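Local coordinates for disease resistance protein RRS1 (Arabidopsis thaliana, PDB 4C6S) that acts as an intracellular plant immune receptor and W-box-binding transcription factor, pairing with RPS4 to recognise the pathogen effectors AvrRps4 and PopP2, at residues A[8-13]-A[35-40]. Residues are numbered along the deposited sequence; the frame is centred on the assembly and turned at random.
Sequences VCISCV and NVVVDV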
loop_
_atom_site.group_PDB
_atom_site.type_symbol
_atom_site.label_atom_id
_atom_site.label_comp_id
_atom_site.label_asym_id
_atom_site.label_seq_id
_atom_site.Cartn_x
_atom_site.Cartn_y
_atom_site.Cartn_z
ATOM N N VAL A 8 15.919 7.904 8.489
ATOM C CA VAL A 8 14.931 8.701 7.796
ATOM C C VAL A 8 13.715 8.881 8.684
ATOM O O VAL A 8 13.309 7.948 9.376
ATOM C CB VAL A 8 14.502 7.997 6.487
ATOM C CG1 VAL A 8 13.338 8.739 5.822
ATOM C CG2 VAL A 8 15.686 7.871 5.550
ATOM N N CYS A 9 13.135 10.078 8.693
ATOM C CA CYS A 9 11.863 10.251 9.385
ATOM C C CYS A 9 10.767 10.497 8.369
ATOM O O CYS A 9 10.836 11.456 7.616
ATOM C CB CYS A 9 11.911 11.412 10.376
ATOM S SG CYS A 9 10.343 11.662 11.258
ATOM N N ILE A 10 9.758 9.633 8.356
ATOM C CA ILE A 10 8.608 9.834 7.474
ATOM C C ILE A 10 7.484 10.464 8.268
ATOM O O ILE A 10 7.057 9.894 9.277
ATOM C CB ILE A 10 8.080 8.501 6.949
ATOM C CG1 ILE A 10 9.173 7.730 6.215
ATOM C CG2 ILE A 10 6.854 8.752 6.034
ATOM C CD1 ILE A 10 8.845 6.244 6.048
ATOM N N SER A 11 6.998 11.627 7.833
ATOM C CA SER A 11 5.844 12.248 8.488
ATOM C C SER A 11 4.628 12.098 7.584
ATOM O O SER A 11 4.761 12.153 6.361
ATOM C CB SER A 11 6.110 13.721 8.777
ATOM O OG SER A 11 6.646 14.365 7.635
ATOM N N CYS A 12 3.454 11.892 8.180
ATOM C CA CYS A 12 2.228 11.667 7.404
ATOM C C CYS A 12 0.995 11.937 8.234
ATOM O O CYS A 12 1.084 12.136 9.449
ATOM C CB CYS A 12 2.173 10.220 6.872
ATOM S SG CYS A 12 2.030 8.952 8.180
ATOM N N VAL A 13 -0.165 11.944 7.576
ATOM C CA VAL A 13 -1.429 12.034 8.299
ATOM C C VAL A 13 -1.901 10.622 8.655
ATOM O O VAL A 13 -1.419 9.646 8.091
ATOM C CB VAL A 13 -2.498 12.786 7.491
ATOM C CG1 VAL A 13 -2.028 14.203 7.187
ATOM C CG2 VAL A 13 -2.796 12.044 6.202
ATOM N N ASN A 35 14.460 3.808 9.803
ATOM C CA ASN A 35 13.461 4.866 9.656
ATOM C C ASN A 35 12.422 4.826 10.761
ATOM O O ASN A 35 12.230 3.790 11.417
ATOM C CB ASN A 35 12.809 4.838 8.260
ATOM C CG ASN A 35 11.903 3.630 8.050
ATOM O OD1 ASN A 35 10.683 3.701 8.259
ATOM N ND2 ASN A 35 12.493 2.512 7.639
ATOM N N VAL A 36 11.786 5.967 11.002
ATOM C CA VAL A 36 10.710 6.026 11.977
ATOM C C VAL A 36 9.585 6.795 11.318
ATOM O O VAL A 36 9.801 7.519 10.337
ATOM C CB VAL A 36 11.130 6.726 13.284
ATOM C CG1 VAL A 36 12.326 6.025 13.906
ATOM C CG2 VAL A 36 11.454 8.183 13.009
ATOM N N VAL A 37 8.376 6.628 11.841
ATOM C CA VAL A 37 7.223 7.309 11.256
ATOM C C VAL A 37 6.614 8.218 12.312
ATOM O O VAL A 37 6.444 7.814 13.467
ATOM C CB VAL A 37 6.157 6.309 10.745
ATOM C CG1 VAL A 37 4.941 7.053 10.254
ATOM C CG2 VAL A 37 6.713 5.465 9.607
ATOM N N VAL A 38 6.312 9.450 11.912
ATOM C CA VAL A 38 5.619 10.393 12.782
ATOM C C VAL A 38 4.282 10.776 12.165
ATOM O O VAL A 38 4.220 11.259 11.031
ATOM C CB VAL A 38 6.453 11.657 13.022
ATOM C CG1 VAL A 38 5.634 12.702 13.776
ATOM C CG2 VAL A 38 7.702 11.310 13.794
ATOM N N ASP A 39 3.213 10.543 12.922
ATOM C CA ASP A 39 1.850 10.875 12.516
ATOM C C ASP A 39 1.608 12.324 12.924
ATOM O O ASP A 39 1.611 12.632 14.110
ATOM C CB ASP A 39 0.886 9.917 13.250
ATOM C CG ASP A 39 -0.592 10.187 12.964
ATOM O OD1 ASP A 39 -0.936 11.244 12.397
ATOM O OD2 ASP A 39 -1.424 9.333 13.348
ATOM N N VAL A 40 1.384 13.217 11.957
ATOM C CA VAL A 40 1.271 14.644 12.267
ATOM C C VAL A 40 -0.079 14.991 12.893
ATOM O O VAL A 40 -0.300 16.130 13.301
ATOM C CB VAL A 40 1.498 15.550 11.018
ATOM C CG1 VAL A 40 2.886 15.324 10.433
ATOM C CG2 VAL A 40 0.429 15.286 9.964
#
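Cys9 and Val38 meet on one face of two parallel strands, 8-12 and 35-39. Five backbone hydrogen bonds join the segments. Val36 N and Val38 N give to Val8 O and Ile10 O; Ile10 N and Cys12 N give to Val36 O and Val38 O. The ladder runs one residue past the end of strand 35-39, where Val40 N reaches Cys12 O at 2.7 Å with an N-H...O angle of 172°.

Cys9 can be followed outward. Its CB lies 4.2 Å from Val36 CG2. Its SG, anti to the backbone N (chi1 180°), points along the strand. There it touches Val38 CG2 at 3.7 Å and Val36 CG2 at 4.1 Å. The sulfur thus spans two valines of the neighbouring strand. Further along this face, Ser11 CB meets Val40 CG1 at 4.0 Å.

Ile10, Cys12, Asn35 and Val37 line the other face. Cys12 SG packs on Val37 CG1 at 4.0 Å. Ile10 CD1 lies 3.8 Å from Asn35 OD1, whose hydrogen-bond partner is Ser25 OG of helix 20-30.

This pairing belongs to the parallel sheet of the TIR domain. Helix 20-30 lies in the connection between the two strands, a beta-alpha-beta crossover. Its Val21 and Leu28 cover the Cys12, Val37, Ile10 and Asn35 face. Phe78 and Val81 of helix 74-82 pack against Val40. Strand 35-39 is outermost within the chain, and strand 59-65 flanks strand 8-12 on its other side.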